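PDB 3WKY: prophenoloxidase b from Marsupenaeus japonicus, which is the inactive precursor of a type 3 copper phenoloxidase, an enzyme class that hydroxylates monophenols and oxidises o-diphenols, and probably serves as an oxidoreductase once activated. Local coordinates for residues F222-H227 and W630-P635; D325-E328 and D332-I335; G339-L342 and D346-N349; W396-D401 and L523-T528. One frame throughout, in Å; residues are numbered along the deposited sequence.

Contact 1 of 4, residues F222-H227 and W630-P635. With CUO (Cu2-o2 cluster), chain J.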
loop_
_atom_site.group_PDB
_atom_site.type_symbol
_atom_site.label_atom_id
_atom_site.label_comp_id
_atom_site.label_asym_id
_atom_site.label_seq_id
_atom_site.Cartn_x
_atom_site.Cartn_y
_atom_site.Cartn_z
ATOM N N PHE A 222 30.033 24.887 -9.968
ATOM C CA PHE A 222 29.022 23.850 -10.210
ATOM C C PHE A 222 27.704 24.257 -9.544
ATOM O O PHE A 222 26.657 24.321 -10.200
ATOM C CB PHE A 222 29.506 22.502 -9.700
ATOM C CG PHE A 222 28.450 21.431 -9.741
ATOM C CD1 PHE A 222 28.044 20.901 -10.948
ATOM C CD2 PHE A 222 27.857 20.979 -8.568
ATOM C CE1 PHE A 222 27.055 19.917 -10.999
ATOM C CE2 PHE A 222 26.869 19.978 -8.608
ATOM C CZ PHE A 222 26.474 19.458 -9.818
ATOM N N TYR A 223 27.762 24.568 -8.253
ATOM C CA TYR A 223 26.603 25.109 -7.552
ATOM C C TYR A 223 26.007 26.315 -8.268
ATOM O O TYR A 223 24.803 26.359 -8.515
ATOM C CB TYR A 223 26.978 25.511 -6.120
ATOM C CG TYR A 223 26.163 26.665 -5.598
ATOM C CD1 TYR A 223 24.810 26.510 -5.298
ATOM C CD2 TYR A 223 26.746 27.919 -5.388
ATOM C CE1 TYR A 223 24.049 27.585 -4.811
ATOM C CE2 TYR A 223 25.997 28.983 -4.906
ATOM C CZ TYR A 223 24.655 28.812 -4.615
ATOM O OH TYR A 223 23.914 29.870 -4.128
ATOM N N TYR A 224 26.848 27.298 -8.592
ATOM C CA TYR A 224 26.356 28.595 -9.028
ATOM C C TYR A 224 25.688 28.544 -10.390
ATOM O O TYR A 224 24.624 29.124 -10.578
ATOM C CB TYR A 224 27.501 29.611 -9.050
ATOM C CG TYR A 224 27.034 31.034 -9.257
ATOM C CD1 TYR A 224 26.143 31.628 -8.366
ATOM C CD2 TYR A 224 27.501 31.790 -10.329
ATOM C CE1 TYR A 224 25.726 32.960 -8.536
ATOM C CE2 TYR A 224 27.082 33.122 -10.511
ATOM C CZ TYR A 224 26.202 33.691 -9.612
ATOM O OH TYR A 224 25.791 35.002 -9.790
ATOM N N MET A 225 26.303 27.857 -11.349
ATOM C CA MET A 225 25.704 27.803 -12.666
ATOM C C MET A 225 24.366 27.070 -12.568
ATOM O O MET A 225 23.362 27.513 -13.129
ATOM C CB MET A 225 26.635 27.129 -13.685
ATOM C CG MET A 225 26.029 27.054 -15.103
ATOM S SD MET A 225 24.797 25.715 -15.319
ATOM C CE MET A 225 25.806 24.445 -16.058
ATOM N N HIS A 226 24.350 25.934 -11.875
ATOM C CA HIS A 226 23.111 25.169 -11.787
ATOM C C HIS A 226 22.022 25.859 -10.992
ATOM O O HIS A 226 20.836 25.705 -11.295
ATOM C CB HIS A 226 23.376 23.739 -11.302
ATOM C CG HIS A 226 24.154 22.944 -12.286
ATOM N ND1 HIS A 226 25.532 22.954 -12.330
ATOM C CD2 HIS A 226 23.743 22.158 -13.310
ATOM C CE1 HIS A 226 25.941 22.185 -13.325
ATOM N NE2 HIS A 226 24.875 21.706 -13.937
ATOM N N HIS A 227 22.423 26.635 -9.989
ATOM C CA HIS A 227 21.471 27.439 -9.240
ATOM C C HIS A 227 20.777 28.414 -10.175
ATOM O O HIS A 227 19.565 28.593 -10.130
ATOM C CB HIS A 227 22.156 28.243 -8.136
ATOM C CG HIS A 227 21.260 29.283 -7.549
ATOM N ND1 HIS A 227 20.187 28.958 -6.745
ATOM C CD2 HIS A 227 21.220 30.626 -7.713
ATOM C CE1 HIS A 227 19.542 30.065 -6.414
ATOM N NE2 HIS A 227 20.146 31.090 -6.985
ATOM N N TRP A 630 34.456 37.509 -3.008
ATOM C CA TRP A 630 33.130 37.278 -2.423
ATOM C C TRP A 630 32.526 35.992 -2.983
ATOM O O TRP A 630 32.842 35.594 -4.107
ATOM C CB TRP A 630 32.209 38.474 -2.677
ATOM C CG TRP A 630 32.676 39.705 -1.929
ATOM C CD1 TRP A 630 33.290 40.799 -2.464
ATOM C CD2 TRP A 630 32.582 39.943 -0.513
ATOM N NE1 TRP A 630 33.582 41.713 -1.468
ATOM C CE2 TRP A 630 33.159 41.212 -0.263
ATOM C CE3 TRP A 630 32.063 39.212 0.564
ATOM C CZ2 TRP A 630 33.242 41.758 1.025
ATOM C CZ3 TRP A 630 32.136 39.756 1.842
ATOM C CH2 TRP A 630 32.724 41.025 2.061
ATOM N N PRO A 631 31.667 35.321 -2.199
ATOM C CA PRO A 631 31.069 34.093 -2.749
ATOM C C PRO A 631 30.257 34.404 -4.008
ATOM O O PRO A 631 29.720 35.510 -4.129
ATOM C CB PRO A 631 30.131 33.635 -1.626
ATOM C CG PRO A 631 30.784 34.130 -0.371
ATOM C CD PRO A 631 31.332 35.514 -0.773
ATOM N N MET A 632 30.183 33.466 -4.949
ATOM C CA MET A 632 29.386 33.696 -6.154
ATOM C C MET A 632 27.917 33.913 -5.786
ATOM O O MET A 632 27.333 33.122 -5.025
ATOM C CB MET A 632 29.519 32.512 -7.110
ATOM C CG MET A 632 30.967 32.292 -7.574
ATOM S SD MET A 632 31.097 30.849 -8.640
ATOM C CE MET A 632 32.792 30.377 -8.320
ATOM N N GLY A 633 27.330 34.983 -6.321
ATOM C CA GLY A 633 25.955 35.333 -6.022
ATOM C C GLY A 633 25.801 36.264 -4.827
ATOM O O GLY A 633 24.680 36.612 -4.462
ATOM N N TYR A 634 26.919 36.662 -4.226
ATOM C CA TYR A 634 26.920 37.594 -3.098
ATOM C C TYR A 634 26.189 38.865 -3.500
ATOM O O TYR A 634 26.324 39.324 -4.637
ATOM C CB TYR A 634 28.366 37.899 -2.693
ATOM C CG TYR A 634 28.599 39.209 -1.947
ATOM C CD1 TYR A 634 28.873 40.379 -2.634
ATOM C CD2 TYR A 634 28.607 39.248 -0.554
ATOM C CE1 TYR A 634 29.115 41.570 -1.957
ATOM C CE2 TYR A 634 28.847 40.448 0.133
ATOM C CZ TYR A 634 29.104 41.592 -0.579
ATOM O OH TYR A 634 29.345 42.791 0.094
ATOM N N PRO A 635 25.390 39.430 -2.582
ATOM C CA PRO A 635 25.179 38.985 -1.202
ATOM C C PRO A 635 23.897 38.158 -1.036
ATOM O O PRO A 635 23.487 37.896 0.096
ATOM C CB PRO A 635 24.994 40.312 -0.468
ATOM C CG PRO A 635 24.264 41.165 -1.464
ATOM C CD PRO A 635 24.721 40.720 -2.844
HETATM CU CU1 CUO J . 24.980 20.029 -15.330
HETATM CU CU2 CUO J . 23.475 17.403 -13.378
HETATM O O1 CUO J . 24.990 18.374 -14.210
HETATM O O2 CUO J . 23.895 18.057 -15.416
HETATM O O HOH W 1 24.540 32.134 -5.353
#
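A type II beta turn from Pro631 to Tyr634 sets Met632 and Gly633 against the outer side of helix 218-239, one of the helices that supply histidines to the type 3 copper centre. The chief target is the ring of Tyr224. Met632 CB sits over one of its faces, 3.7 Å from the ring centroid and only 16° off the normal, a CH-pi contact displaced toward the rim. Farther along the same side chain, Met632 SD lies obliquely to the ring at 4.8 Å from its centroid, giving a Met-aromatic contact, and it also touches Tyr224 CB. The Tyr224 ring stands trans to the main-chain nitrogen (chi1 -170°), which carries it outward from the helix to the turn. Near the far end of the ring Tyr224 CE1 meets Gly633 N at 3.4 Å; the positive phi of Gly633 suits the third position of such a turn, and a glycine there lets the backbone come close. The phenol of Tyr224 is itself tied to Glu529. Here the copper-binding helical domain of the hemocyanin fold is packed against its ig-like domain. A water joins the two sides beside this apolar patch, 2.6 Å from Tyr223 OH and donating to Met632 O at 3.0 Å. On the inner side of the helix His226 NE2 binds the copper CU1 at 2.2 Å, together with His199 and His203. His226 ND1 donates to Phe222 O at 2.8 Å, the acceptor lying nearly in the imidazole plane, and this bond fixes the rotation of the metal-binding ring.

Contact 2 of 4, residues D325-E328 and D332-I335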
loop_
_atom_site.group_PDB
_atom_site.type_symbol
_atom_site.label_atom_id
_atom_site.label_comp_id
_atom_site.label_asym_id
_atom_site.label_seq_id
_atom_site.Cartn_x
_atom_site.Cartn_y
_atom_site.Cartn_z
ATOM N N ASP A 325 31.984 30.093 4.501
ATOM C CA ASP A 325 32.044 31.022 3.380
ATOM C C ASP A 325 32.627 32.368 3.835
ATOM O O ASP A 325 32.577 33.350 3.094
ATOM C CB ASP A 325 30.673 31.222 2.724
ATOM C CG ASP A 325 30.268 30.051 1.813
ATOM O OD1 ASP A 325 30.972 29.016 1.805
ATOM O OD2 ASP A 325 29.243 30.171 1.109
ATOM N N ASN A 326 33.152 32.385 5.062
ATOM C CA ASN A 326 33.992 33.485 5.572
ATOM C C ASN A 326 35.408 32.926 5.795
ATOM O O ASN A 326 35.868 32.850 6.934
ATOM C CB ASN A 326 33.494 33.984 6.942
ATOM C CG ASN A 326 32.187 34.785 6.883
ATOM O OD1 ASN A 326 31.843 35.409 5.879
ATOM N ND2 ASN A 326 31.468 34.793 8.005
ATOM N N PRO A 327 36.097 32.491 4.729
ATOM C CA PRO A 327 37.335 31.752 4.993
ATOM C C PRO A 327 38.510 32.647 5.405
ATOM O O PRO A 327 38.496 33.845 5.139
ATOM C CB PRO A 327 37.653 31.122 3.637
ATOM C CG PRO A 327 37.073 32.075 2.646
ATOM C CD PRO A 327 35.840 32.647 3.283
ATOM N N GLU A 328 39.507 32.051 6.049
ATOM C CA GLU A 328 40.796 32.706 6.243
ATOM C C GLU A 328 41.483 32.798 4.893
ATOM O O GLU A 328 41.134 32.071 3.957
ATOM C CB GLU A 328 41.668 31.881 7.189
ATOM C CG GLU A 328 41.141 31.794 8.610
ATOM C CD GLU A 328 41.944 30.835 9.462
ATOM O OE1 GLU A 328 42.979 30.340 8.979
ATOM O OE2 GLU A 328 41.537 30.573 10.611
ATOM N N ASP A 332 39.876 27.098 1.850
ATOM C CA ASP A 332 38.873 26.898 0.807
ATOM C C ASP A 332 37.517 27.438 1.275
ATOM O O ASP A 332 37.276 27.571 2.482
ATOM C CB ASP A 332 38.747 25.407 0.488
ATOM C CG ASP A 332 38.282 25.157 -0.934
ATOM O OD1 ASP A 332 37.788 26.110 -1.588
ATOM O OD2 ASP A 332 38.415 24.007 -1.393
ATOM N N TYR A 333 36.635 27.751 0.328
ATOM C CA TYR A 333 35.274 28.159 0.655
ATOM C C TYR A 333 34.432 26.917 0.940
ATOM O O TYR A 333 34.536 25.918 0.220
ATOM C CB TYR A 333 34.635 28.889 -0.529
ATOM C CG TYR A 333 35.284 30.212 -0.887
ATOM C CD1 TYR A 333 36.522 30.251 -1.532
ATOM C CD2 TYR A 333 34.656 31.410 -0.599
ATOM C CE1 TYR A 333 37.120 31.455 -1.862
ATOM C CE2 TYR A 333 35.247 32.625 -0.929
ATOM C CZ TYR A 333 36.479 32.633 -1.562
ATOM O OH TYR A 333 37.069 33.838 -1.897
ATOM N N GLY A 334 33.589 26.983 1.967
ATOM C CA GLY A 334 32.741 25.849 2.304
ATOM C C GLY A 334 31.835 25.439 1.154
ATOM O O GLY A 334 31.662 24.241 0.901
ATOM N N ILE A 335 31.243 26.413 0.470
ATOM C CA ILE A 335 30.395 26.113 -0.691
ATOM C C ILE A 335 31.173 25.332 -1.758
ATOM O O ILE A 335 30.623 24.420 -2.404
ATOM C CB ILE A 335 29.753 27.398 -1.283
ATOM C CG1 ILE A 335 28.909 27.080 -2.529
ATOM C CG2 ILE A 335 30.825 28.452 -1.630
ATOM C CD1 ILE A 335 27.709 26.134 -2.235
#
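Asp325 OD1 is gripped by the backbone N of Ile335 and by the hydroxyl of Tyr407 on helix 391-409. The bond from Ile335 N to Asp325 OD1 is 2.9 Å long, with an N-H...O angle of 155°, and uses the syn lone pair, on the side of the other carboxylate oxygen. That second oxygen, OD2, forms a salt bridge with Lys408. Asp325 holds CG beside its own backbone N (chi1 -77°), which swings the carboxylate toward the first turn of helix 334-343. There the Ile335 methyl CG2 packs against the carboxylate, 3.5 Å from Asp325 OD1.

Two residues along, the second point of contact is apolar. Pro327 CG rests over one face of the Tyr333 ring, 4.1 Å from the centroid and 13° off the normal, a CH-pi contact offset toward the rim, while Pro327 CB lies 3.8 Å from Asp332 O. Tyr333 occupies the N-cap position, and its hydroxyl is bonded to Pro629 O. The loop that follows strand 320-322 thus folds back on the start of the helix, and residues of the second subunit pack on both, among them Leu683 of that subunit on Tyr333.

A buried carboxylate beside a helix N-terminus, with a lysine on its other oxygen, is likely to be stabilised as the anion, and its negative charge would in turn complement the positive end of the helix dipole.

Contact 3 of 4, residues G339-L342 and D346-N349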
loop_
_atom_site.group_PDB
_atom_site.type_symbol
_atom_site.label_atom_id
_atom_site.label_comp_id
_atom_site.label_asym_id
_atom_site.label_seq_id
_atom_site.Cartn_x
_atom_site.Cartn_y
_atom_site.Cartn_z
ATOM N N GLY A 339 30.428 21.526 -2.939
ATOM C CA GLY A 339 30.272 21.279 -4.363
ATOM C C GLY A 339 31.153 20.147 -4.860
ATOM O O GLY A 339 30.677 19.267 -5.586
ATOM N N GLU A 340 32.435 20.157 -4.480
ATOM C CA GLU A 340 33.338 19.081 -4.906
ATOM C C GLU A 340 32.905 17.736 -4.324
ATOM O O GLU A 340 33.101 16.691 -4.944
ATOM C CB GLU A 340 34.789 19.370 -4.500
ATOM C CG GLU A 340 35.421 20.625 -5.165
ATOM C CD GLU A 340 35.837 20.397 -6.620
ATOM O OE1 GLU A 340 35.445 19.372 -7.226
ATOM O OE2 GLU A 340 36.569 21.248 -7.169
ATOM N N ALA A 341 32.326 17.757 -3.126
ATOM C CA ALA A 341 31.893 16.509 -2.489
ATOM C C ALA A 341 30.603 15.984 -3.118
ATOM O O ALA A 341 30.387 14.763 -3.215
ATOM C CB ALA A 341 31.706 16.716 -0.985
ATOM N N LEU A 342 29.744 16.905 -3.540
ATOM C CA LEU A 342 28.414 16.539 -4.043
ATOM C C LEU A 342 28.394 16.140 -5.513
ATOM O O LEU A 342 27.618 15.262 -5.907
ATOM C CB LEU A 342 27.424 17.686 -3.787
ATOM C CG LEU A 342 25.953 17.548 -4.190
ATOM C CD1 LEU A 342 25.345 16.265 -3.597
ATOM C CD2 LEU A 342 25.153 18.796 -3.739
ATOM N N ASP A 346 36.641 16.840 -6.984
ATOM C CA ASP A 346 37.804 16.672 -6.109
ATOM C C ASP A 346 37.359 16.539 -4.651
ATOM O O ASP A 346 37.655 17.385 -3.801
ATOM C CB ASP A 346 38.744 17.863 -6.287
ATOM C CG ASP A 346 39.997 17.759 -5.436
ATOM O OD1 ASP A 346 40.456 16.629 -5.180
ATOM O OD2 ASP A 346 40.512 18.822 -5.027
ATOM N N SER A 347 36.632 15.465 -4.360
ATOM C CA SER A 347 36.030 15.297 -3.043
ATOM C C SER A 347 37.088 15.074 -1.961
ATOM O O SER A 347 38.073 14.362 -2.191
ATOM C CB SER A 347 35.092 14.077 -3.060
ATOM O OG SER A 347 34.629 13.794 -1.752
ATOM N N VAL A 348 36.868 15.644 -0.780
ATOM C CA VAL A 348 37.741 15.351 0.356
ATOM C C VAL A 348 37.643 13.898 0.820
ATOM O O VAL A 348 38.544 13.404 1.498
ATOM C CB VAL A 348 37.524 16.297 1.565
ATOM C CG1 VAL A 348 37.837 17.739 1.174
ATOM C CG2 VAL A 348 36.101 16.174 2.110
ATOM N N ASN A 349 36.575 13.192 0.450
ATOM C CA ASN A 349 36.410 11.834 0.965
ATOM C C ASN A 349 35.397 11.020 0.158
ATOM O O ASN A 349 34.248 10.855 0.582
ATOM C CB ASN A 349 35.980 11.902 2.439
ATOM C CG ASN A 349 36.280 10.624 3.205
ATOM O OD1 ASN A 349 36.392 9.541 2.628
ATOM N ND2 ASN A 349 36.406 10.747 4.519
HETATM O O HOH W 2 32.204 12.906 -2.360
#
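Glu340, Asp346 and Ser347 account for most of the surface buried where helix 334-343 meets the loop that follows it. Glu340 gives up the most. Its chain is bent at chi2 (-77°), which turns the carboxylate aside toward the loop until OE1 accepts from Asp346 N at 2.8 Å. The N-H points well at the oxygen, with an angle of 157°, yet it arrives from above the carboxylate plane, 55° out of it. The same oxygen also receives Arg218 in a salt bridge, so a main-chain amide and a guanidinium share it. Nearer the backbone, Glu340 CB packs against Asp346 O at 3.6 Å.

Asp346 adds its CB, 3.7 Å from Glu340 OE1. The two carboxylate planes are nearly perpendicular, and Glu340 OE2 and Asp346 OD2 remain 5.1 Å from each other; the nearby arginine probably eases the meeting of these like charges.

Ser347 reaches the next helical residue. A chi1 near 180° turns its hydroxyl to lie beside Ala341 CA, where OG accepts from Asn349 N at 3.0 Å, closing an ST turn. It also donates to a water at 2.7 Å from Ser347 OG, and that water donates in turn to Ala341 O, bridging the helix end to the loop.

The ST turn leads directly to Asn349, the N-cap of helix 350-353, so the contact lies at the joint between two successive helices. Leu342, on the same short helix, packs against helix 391-409; the Asn349 side chain hydrogen-bonds to Ile314 O at the end of strand 312-314, and the Val348 backbone to Glu316 just beyond it.

Contact 4 of 4, residues W396-D401 and L523-T528. With CUO (Cu2-o2 cluster), chain J.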
loop_
_atom_site.group_PDB
_atom_site.type_symbol
_atom_site.label_atom_id
_atom_site.label_comp_id
_atom_site.label_asym_id
_atom_site.label_seq_id
_atom_site.Cartn_x
_atom_site.Cartn_y
_atom_site.Cartn_z
ATOM N N TRP A 396 15.909 16.911 -10.363
ATOM C CA TRP A 396 17.173 16.461 -9.792
ATOM C C TRP A 396 18.004 17.669 -9.354
ATOM O O TRP A 396 18.575 17.691 -8.260
ATOM C CB TRP A 396 17.941 15.602 -10.807
ATOM C CG TRP A 396 19.182 14.984 -10.237
ATOM C CD1 TRP A 396 20.474 15.196 -10.659
ATOM C CD2 TRP A 396 19.267 14.068 -9.126
ATOM N NE1 TRP A 396 21.348 14.457 -9.890
ATOM C CE2 TRP A 396 20.639 13.760 -8.944
ATOM C CE3 TRP A 396 18.319 13.466 -8.285
ATOM C CZ2 TRP A 396 21.092 12.901 -7.928
ATOM C CZ3 TRP A 396 18.770 12.588 -7.279
ATOM C CH2 TRP A 396 20.145 12.310 -7.120
ATOM N N HIS A 397 18.050 18.693 -10.192
ATOM C CA HIS A 397 18.826 19.877 -9.829
ATOM C C HIS A 397 18.203 20.770 -8.783
ATOM O O HIS A 397 18.916 21.512 -8.106
ATOM C CB HIS A 397 19.316 20.650 -11.057
ATOM C CG HIS A 397 20.597 20.095 -11.554
ATOM N ND1 HIS A 397 21.802 20.404 -10.967
ATOM C CD2 HIS A 397 20.848 19.111 -12.451
ATOM C CE1 HIS A 397 22.760 19.688 -11.532
ATOM N NE2 HIS A 397 22.201 18.901 -12.430
ATOM N N LYS A 398 16.884 20.701 -8.634
ATOM C CA LYS A 398 16.269 21.362 -7.491
ATOM C C LYS A 398 16.698 20.647 -6.200
ATOM O O LYS A 398 16.979 21.300 -5.203
ATOM C CB LYS A 398 14.740 21.428 -7.622
ATOM C CG LYS A 398 14.063 22.162 -6.455
ATOM C CD LYS A 398 14.365 23.684 -6.485
ATOM C CE LYS A 398 13.736 24.361 -5.277
ATOM N NZ LYS A 398 13.755 25.861 -5.403
ATOM N N PHE A 399 16.765 19.315 -6.214
ATOM C CA PHE A 399 17.311 18.595 -5.056
ATOM C C PHE A 399 18.747 19.041 -4.774
ATOM O O PHE A 399 19.112 19.350 -3.632
ATOM C CB PHE A 399 17.274 17.074 -5.276
ATOM C CG PHE A 399 18.294 16.321 -4.449
ATOM C CD1 PHE A 399 18.206 16.296 -3.066
ATOM C CD2 PHE A 399 19.337 15.637 -5.064
ATOM C CE1 PHE A 399 19.156 15.617 -2.295
ATOM C CE2 PHE A 399 20.277 14.955 -4.317
ATOM C CZ PHE A 399 20.195 14.943 -2.930
ATOM N N ILE A 400 19.561 19.066 -5.824
ATOM C CA ILE A 400 20.953 19.476 -5.683
ATOM C C ILE A 400 21.039 20.910 -5.151
ATOM O O ILE A 400 21.815 21.196 -4.222
ATOM C CB ILE A 400 21.714 19.318 -7.024
ATOM C CG1 ILE A 400 21.821 17.824 -7.386
ATOM C CG2 ILE A 400 23.107 19.934 -6.933
ATOM C CD1 ILE A 400 22.593 16.989 -6.345
ATOM N N ASP A 401 20.218 21.806 -5.687
ATOM C CA ASP A 401 20.262 23.191 -5.211
ATOM C C ASP A 401 19.801 23.271 -3.751
ATOM O O ASP A 401 20.276 24.116 -2.979
ATOM C CB ASP A 401 19.406 24.101 -6.086
ATOM C CG ASP A 401 19.696 25.573 -5.845
ATOM O OD1 ASP A 401 20.828 26.009 -6.147
ATOM O OD2 ASP A 401 18.809 26.292 -5.349
ATOM N N LEU A 523 12.986 34.526 -1.744
ATOM C CA LEU A 523 13.669 35.090 -2.902
ATOM C C LEU A 523 15.082 34.547 -3.077
ATOM O O LEU A 523 15.599 34.527 -4.192
ATOM C CB LEU A 523 13.695 36.631 -2.815
ATOM C CG LEU A 523 12.346 37.313 -3.040
ATOM C CD1 LEU A 523 12.442 38.824 -2.705
ATOM C CD2 LEU A 523 11.907 37.137 -4.474
ATOM N N LEU A 524 15.717 34.118 -1.989
ATOM C CA LEU A 524 17.047 33.505 -2.092
ATOM C C LEU A 524 17.084 32.352 -3.095
ATOM O O LEU A 524 18.114 32.095 -3.718
ATOM C CB LEU A 524 17.524 32.973 -0.741
ATOM C CG LEU A 524 17.831 33.974 0.368
ATOM C CD1 LEU A 524 18.285 33.235 1.620
ATOM C CD2 LEU A 524 18.904 34.966 -0.084
ATOM N N ARG A 525 15.965 31.660 -3.264
ATOM C CA ARG A 525 15.971 30.486 -4.136
ATOM C C ARG A 525 15.798 30.912 -5.594
ATOM O O ARG A 525 15.892 30.075 -6.498
ATOM C CB ARG A 525 14.856 29.504 -3.752
ATOM C CG ARG A 525 14.767 29.178 -2.249
ATOM C CD ARG A 525 16.099 28.659 -1.663
ATOM N NE ARG A 525 16.735 27.626 -2.486
ATOM C CZ ARG A 525 16.395 26.334 -2.469
ATOM N NH1 ARG A 525 15.397 25.918 -1.695
ATOM N NH2 ARG A 525 17.041 25.464 -3.240
ATOM N N TYR A 526 15.533 32.203 -5.811
ATOM C CA TYR A 526 15.226 32.723 -7.150
ATOM C C TYR A 526 16.280 33.639 -7.790
ATOM O O TYR A 526 16.337 33.712 -9.007
ATOM C CB TYR A 526 13.879 33.470 -7.164
ATOM C CG TYR A 526 12.656 32.576 -7.295
ATOM C CD1 TYR A 526 12.147 32.242 -8.542
ATOM C CD2 TYR A 526 12.005 32.078 -6.169
ATOM C CE1 TYR A 526 11.021 31.423 -8.669
ATOM C CE2 TYR A 526 10.882 31.257 -6.286
ATOM C CZ TYR A 526 10.393 30.947 -7.533
ATOM O OH TYR A 526 9.278 30.143 -7.657
ATOM N N TRP A 527 17.074 34.372 -7.004
ATOM C CA TRP A 527 17.957 35.391 -7.607
ATOM C C TRP A 527 18.850 34.823 -8.708
ATOM O O TRP A 527 19.540 33.829 -8.488
ATOM C CB TRP A 527 18.844 36.056 -6.555
ATOM C CG TRP A 527 18.067 36.843 -5.557
ATOM C CD1 TRP A 527 17.923 36.566 -4.225
ATOM C CD2 TRP A 527 17.318 38.041 -5.808
ATOM N NE1 TRP A 527 17.135 37.523 -3.633
ATOM C CE2 TRP A 527 16.749 38.437 -4.579
ATOM C CE3 TRP A 527 17.083 38.819 -6.947
ATOM C CZ2 TRP A 527 15.950 39.581 -4.457
ATOM C CZ3 TRP A 527 16.276 39.948 -6.829
ATOM C CH2 TRP A 527 15.717 40.316 -5.590
ATOM N N THR A 528 18.835 35.461 -9.878
ATOM C CA THR A 528 19.707 35.046 -10.976
ATOM C C THR A 528 20.529 36.229 -11.470
ATOM O O THR A 528 20.063 37.377 -11.470
ATOM C CB THR A 528 18.925 34.404 -12.156
ATOM O OG1 THR A 528 19.852 33.884 -13.124
ATOM C CG2 THR A 528 17.974 35.422 -12.821
HETATM CU CU1 CUO J . 24.980 20.029 -15.330
HETATM CU CU2 CUO J . 23.475 17.403 -13.378
HETATM O O1 CUO J . 24.990 18.374 -14.210
HETATM O O2 CUO J . 23.895 18.057 -15.416
HETATM O O HOH W 3 16.243 26.890 -6.216
HETATM O O HOH W 4 19.031 28.406 -3.756
#
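Bends at chi2 (-55°) and chi3 (-47°) fold the Arg525 side chain so that its guanidinium reaches helix 391-409, where Asp401, with CG anti to its backbone N, holds out its carboxylate. The two form a salt bridge: Arg525 NH2 donates to Asp401 OD2 at 2.9 Å. The oxygen lies close to the guanidinium plane, but the donor approaches it on the anti side and somewhat out of the carboxylate plane, and the two planes are inclined by only 21°. Arg525 NH2 is also bonded to Asn402, the next residue of the helix.

Two waters also donate to Asp401 OD2. One N-H, from NH2, makes the direct link to that oxygen, while Arg525 NE reaches it through the first water, to which NE donates at 2.7 Å. The other water donates as well, at 3.2 Å, to Arg525 O, while accepting from Lys398 NZ at 2.8 Å. Lys398 NZ stands over one face of the guanidinium, 4.0 Å from Arg525 NH2.

This polar cluster joins the copper-binding domain to the ig-like domain just ahead of strand 528-534. One turn before Asp401, His397 NE2 binds the copper CU2 of the dicopper-oxygen cluster at 2.2 Å, with His357 and His361 as the other protein ligands.

The closeness of the two cations is probably tolerated because Asp401 offsets their charge, pairing directly with Arg525 and reaching Lys398 through the shared water.

How the contacts relate
Contacts 1 and 4 lie nearer the centre of the chain, contact 1 buried and contact 4 partly so; both join the copper-binding domain to the ig-like domain, and each carries a histidine of the copper cluster; their rings meet where His226 stacks on His397, and His227 bonds to Asp401. Their chemistry differs: contact 1 is a buried aromatic and sulfur patch, whereas contact 4 is a charged, hydrated cluster. Contacts 2 and 3 lie farther out, at opposite ends of helix 334-343, each with a carboxylate accepting a backbone N-H. Contact 2 is buried beside the second subunit and touches contact 1 through Ile335 on Tyr223; contact 3 is more open and meets contact 4 through Leu342 on Ile400.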